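Local coordinates for protein VP1 (Polyomavirus HPyV7, PDB 4PCH) that builds, as the major capsid protein, the pentamers of the viral shell, and probably takes part in attachment to host cells, at residues A85-F94 against V200-I211. Numbering follows the deposited sequence. Where two conformers were deposited one is given.
Sequences AYRLETELLF and VSYGNQSTTPLI
Leu88 crosses Leu210 at about a right angle, its CD2 lying 3.8 Å from Leu210 CD2, while its CD1 runs alongside the CB of Thr208. Leu88 CG sits between the backbone N and the carbonyl carbon (chi1 70°), which puts CD2 against Leu210 and CD1 against Thr208; the side chain also touches Cys123 of strand 117-124. Leu88 and Leu210, both buried, suit the apolar interior, whereas Thr208, at its margin, turns OG1 to a water. The backbones pair antiparallel: Leu88 N donates to Thr208 O at 2.9 Å, Thr208 N returns a bond to Leu88 O, and Leu210 N donates to Tyr86 O. Pro209, which has no N-H to give, fits the non-hydrogen-bonded site opposite Arg87. Beside Arg87, Thr207 OG1 donates to the anti lone pair of Glu89 OE2 at 2.7 Å. Glu89 OE2 also takes Arg87 NH1 in a salt bridge; its OE1 meets Arg263 and accepts from His265, and the two arginines probably favour the ionised carboxylate. In the VP1 jelly roll, strand 79-93 pairs with both 253-271 and 208-219. Beyond the Glu89–Thr207 bond, toward Glu91 and Gly203, the backbones part and waters fill in: one accepts from Leu92 N and donates to Ser201 O. Strand 200-203 instead pairs with a strand of a neighbouring subunit, extending the sheet across the pentamer interface. Glu91 points toward 200-211, its carboxylate beside Gly203 O without bonding it, and OE1 bonds Tyr186 OH of that subunit. Farther along, Leu92 CD2 meets Val200 CG1 at 3.8 Å, and one water joins Tyr202 OH to Phe94 O.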
loop_
_atom_site.group_PDB
_atom_site.type_symbol
_atom_site.label_atom_id
_atom_site.label_comp_id
_atom_site.label_asym_id
_atom_site.label_seq_id
_atom_site.Cartn_x
_atom_site.Cartn_y
_atom_site.Cartn_z
ATOM N N ALA B 85 9.388 29.435 9.941
ATOM C CA ALA B 85 8.384 28.696 9.200
ATOM C C ALA B 85 8.147 27.395 9.955
ATOM O O ALA B 85 9.056 26.580 10.090
ATOM C CB ALA B 85 8.836 28.429 7.773
ATOM N N TYR B 86 6.941 27.234 10.494
ATOM C CA TYR B 86 6.635 26.127 11.410
ATOM C C TYR B 86 5.716 25.060 10.810
ATOM O O TYR B 86 5.564 23.991 11.385
ATOM C CB TYR B 86 6.055 26.656 12.732
ATOM C CG TYR B 86 4.769 27.440 12.578
ATOM C CD1 TYR B 86 4.786 28.808 12.369
ATOM C CD2 TYR B 86 3.537 26.805 12.641
ATOM C CE1 TYR B 86 3.607 29.531 12.222
ATOM C CE2 TYR B 86 2.360 27.509 12.505
ATOM C CZ TYR B 86 2.390 28.862 12.293
ATOM O OH TYR B 86 1.193 29.510 12.155
ATOM N N ARG B 87 5.150 25.326 9.637
ATOM C CA ARG B 87 4.193 24.403 9.030
ATOM C C ARG B 87 4.082 24.750 7.571
ATOM O O ARG B 87 4.205 25.917 7.195
ATOM C CB ARG B 87 2.827 24.564 9.743
ATOM C CG ARG B 87 1.627 23.848 9.164
ATOM C CD ARG B 87 0.498 23.718 10.204
ATOM N NE ARG B 87 -0.233 24.964 10.475
ATOM C CZ ARG B 87 -1.198 25.468 9.697
ATOM N NH1 ARG B 87 -1.548 24.868 8.566
ATOM N NH2 ARG B 87 -1.809 26.594 10.037
ATOM N N LEU B 88 3.874 23.738 6.733
ATOM C CA LEU B 88 3.535 24.023 5.346
ATOM C C LEU B 88 2.472 23.074 4.835
ATOM O O LEU B 88 2.259 22.000 5.405
ATOM C CB LEU B 88 4.757 24.004 4.450
ATOM C CG LEU B 88 5.493 22.711 4.125
ATOM C CD1 LEU B 88 4.739 21.828 3.123
ATOM C CD2 LEU B 88 6.879 23.011 3.587
ATOM N N GLU B 89 1.810 23.500 3.761
ATOM C CA GLU B 89 0.999 22.594 2.943
ATOM C C GLU B 89 1.677 22.516 1.600
ATOM O O GLU B 89 2.164 23.509 1.100
ATOM C CB GLU B 89 -0.447 23.085 2.760
ATOM C CG GLU B 89 -1.303 23.050 4.017
ATOM C CD GLU B 89 -0.990 24.186 4.954
ATOM O OE1 GLU B 89 -1.065 25.342 4.503
ATOM O OE2 GLU B 89 -0.672 23.940 6.153
ATOM N N THR B 90 1.713 21.330 0.997
ATOM C CA THR B 90 2.228 21.228 -0.371
ATOM C C THR B 90 1.360 20.239 -1.143
ATOM O O THR B 90 0.869 19.257 -0.557
ATOM C CB THR B 90 3.732 20.863 -0.406
ATOM O OG1 THR B 90 4.190 20.868 -1.789
ATOM C CG2 THR B 90 3.992 19.480 0.238
ATOM N N GLU B 91 1.098 20.530 -2.423
ATOM C CA GLU B 91 0.233 19.705 -3.265
ATOM C C GLU B 91 0.805 19.649 -4.665
ATOM O O GLU B 91 1.229 20.665 -5.216
ATOM C CB GLU B 91 -1.179 20.311 -3.445
ATOM C CG GLU B 91 -2.031 20.602 -2.230
ATOM C CD GLU B 91 -3.368 21.277 -2.600
ATOM O OE1 GLU B 91 -4.023 20.882 -3.641
ATOM O OE2 GLU B 91 -3.758 22.195 -1.820
ATOM N N LEU B 92 0.796 18.470 -5.274
ATOM C CA LEU B 92 1.124 18.325 -6.683
ATOM C C LEU B 92 -0.107 18.595 -7.540
ATOM O O LEU B 92 -1.208 18.128 -7.236
ATOM C CB LEU B 92 1.585 16.883 -6.941
ATOM C CG LEU B 92 2.159 16.567 -8.321
ATOM C CD1 LEU B 92 3.318 17.479 -8.682
ATOM C CD2 LEU B 92 2.640 15.117 -8.302
ATOM N N LEU B 93 0.077 19.335 -8.625
ATOM C CA LEU B 93 -0.984 19.591 -9.577
ATOM C C LEU B 93 -0.838 18.636 -10.755
ATOM O O LEU B 93 0.220 18.595 -11.430
ATOM C CB LEU B 93 -0.920 21.042 -10.081
ATOM C CG LEU B 93 -1.239 22.111 -9.011
ATOM C CD1 LEU B 93 -0.030 22.626 -8.267
ATOM C CD2 LEU B 93 -1.966 23.265 -9.630
ATOM N N PHE B 94 -1.870 17.837 -11.008
ATOM C CA PHE B 94 -1.782 16.843 -12.081
ATOM C C PHE B 94 -3.165 16.334 -12.438
ATOM O O PHE B 94 -4.052 16.316 -11.582
ATOM C CB PHE B 94 -0.885 15.667 -11.673
ATOM C CG PHE B 94 -0.431 14.827 -12.819
ATOM C CD1 PHE B 94 0.335 15.377 -13.823
ATOM C CD2 PHE B 94 -0.813 13.486 -12.926
ATOM C CE1 PHE B 94 0.742 14.629 -14.896
ATOM C CE2 PHE B 94 -0.416 12.729 -14.028
ATOM C CZ PHE B 94 0.371 13.307 -14.998
ATOM N N VAL B 200 -0.792 9.473 -7.673
ATOM C CA VAL B 200 -0.593 10.861 -7.237
ATOM C C VAL B 200 -1.854 11.175 -6.441
ATOM O O VAL B 200 -2.955 10.891 -6.879
ATOM C CB VAL B 200 -0.475 11.824 -8.441
ATOM C CG1 VAL B 200 -0.648 13.288 -8.029
ATOM C CG2 VAL B 200 0.872 11.643 -9.139
ATOM N N SER B 201 -1.692 11.773 -5.276
ATOM C CA SER B 201 -2.854 12.263 -4.541
ATOM C C SER B 201 -2.616 13.698 -4.147
ATOM O O SER B 201 -1.478 14.132 -4.041
ATOM C CB SER B 201 -3.128 11.433 -3.311
ATOM O OG SER B 201 -2.177 11.683 -2.298
ATOM N N TYR B 202 -3.716 14.432 -3.966
ATOM C CA TYR B 202 -3.652 15.866 -3.674
ATOM C C TYR B 202 -4.934 16.272 -2.990
ATOM O O TYR B 202 -5.942 15.598 -3.070
ATOM C CB TYR B 202 -3.441 16.706 -4.953
ATOM C CG TYR B 202 -4.533 16.522 -6.004
ATOM C CD1 TYR B 202 -4.440 15.538 -6.984
ATOM C CD2 TYR B 202 -5.652 17.323 -6.012
ATOM C CE1 TYR B 202 -5.447 15.353 -7.934
ATOM C CE2 TYR B 202 -6.672 17.142 -6.939
ATOM C CZ TYR B 202 -6.557 16.171 -7.920
ATOM O OH TYR B 202 -7.546 16.014 -8.838
ATOM N N GLY B 203 -4.889 17.382 -2.283
ATOM C CA GLY B 203 -6.044 17.862 -1.555
ATOM C C GLY B 203 -5.618 19.100 -0.785
ATOM O O GLY B 203 -4.441 19.383 -0.648
ATOM N N ASN B 204 -6.555 19.820 -0.229
ATOM C CA ASN B 204 -6.161 21.036 0.454
ATOM C C ASN B 204 -6.393 20.952 1.965
ATOM O O ASN B 204 -6.595 21.991 2.643
ATOM C CB ASN B 204 -6.909 22.200 -0.188
ATOM C CG ASN B 204 -8.400 22.154 0.023
ATOM O OD1 ASN B 204 -9.004 21.131 0.426
ATOM N ND2 ASN B 204 -9.043 23.328 -0.191
ATOM N N GLN B 205 -6.437 19.725 2.510
ATOM C CA GLN B 205 -6.662 19.533 3.945
ATOM C C GLN B 205 -5.417 19.030 4.711
ATOM O O GLN B 205 -5.363 19.119 5.928
ATOM C CB GLN B 205 -7.847 18.584 4.195
ATOM C CG GLN B 205 -9.227 19.189 3.908
ATOM C CD GLN B 205 -10.355 18.199 4.168
ATOM O OE1 GLN B 205 -10.486 17.190 3.474
ATOM N NE2 GLN B 205 -11.147 18.463 5.184
ATOM N N SER B 206 -4.439 18.496 4.019
ATOM C CA SER B 206 -3.288 17.911 4.687
ATOM C C SER B 206 -2.313 19.007 5.032
ATOM O O SER B 206 -2.332 20.074 4.425
ATOM C CB SER B 206 -2.613 16.877 3.781
ATOM O OG SER B 206 -2.059 17.483 2.639
ATOM N N THR B 207 -1.456 18.737 6.005
ATOM C CA THR B 207 -0.478 19.720 6.440
ATOM C C THR B 207 0.751 18.999 6.951
ATOM O O THR B 207 0.684 17.810 7.320
ATOM C CB THR B 207 -1.067 20.662 7.518
ATOM O OG1 THR B 207 -0.179 21.758 7.717
ATOM C CG2 THR B 207 -1.321 19.929 8.851
ATOM N N THR B 208 1.867 19.714 6.937
ATOM C CA THR B 208 3.161 19.148 7.255
ATOM C C THR B 208 3.846 20.041 8.287
ATOM O O THR B 208 4.228 21.142 7.956
ATOM C CB THR B 208 4.025 19.091 5.985
ATOM O OG1 THR B 208 3.385 18.229 5.008
ATOM C CG2 THR B 208 5.415 18.599 6.311
ATOM N N PRO B 209 4.035 19.547 9.518
ATOM C CA PRO B 209 4.799 20.356 10.457
ATOM C C PRO B 209 6.266 20.424 10.063
ATOM O O PRO B 209 6.813 19.498 9.468
ATOM C CB PRO B 209 4.612 19.624 11.774
ATOM C CG PRO B 209 4.437 18.202 11.383
ATOM C CD PRO B 209 3.662 18.243 10.100
ATOM N N LEU B 210 6.902 21.527 10.429
ATOM C CA LEU B 210 8.308 21.730 10.135
ATOM C C LEU B 210 9.141 21.871 11.397
ATOM O O LEU B 210 10.341 22.139 11.335
ATOM C CB LEU B 210 8.458 22.983 9.282
ATOM C CG LEU B 210 7.812 23.006 7.903
ATOM C CD1 LEU B 210 7.899 24.375 7.270
ATOM C CD2 LEU B 210 8.423 21.964 6.952
ATOM N N ILE B 211 8.535 21.677 12.558
ATOM C CA ILE B 211 9.258 21.865 13.808
ATOM C C ILE B 211 10.089 20.637 14.217
ATOM O O ILE B 211 9.664 19.489 14.006
ATOM C CB ILE B 211 8.332 22.254 14.988
ATOM C CG1 ILE B 211 7.211 21.238 15.207
ATOM C CG2 ILE B 211 7.759 23.644 14.784
ATOM C CD1 ILE B 211 6.515 21.411 16.521
HETATM O O HOH W 1 1.033 19.158 3.045
HETATM O O HOH W 2 -1.606 17.480 -1.466
HETATM O O HOH W 3 -2.022 18.776 0.376
HETATM O O HOH W 4 -0.064 16.356 -3.473
HETATM O O HOH W 5 -6.599 15.387 -11.220
#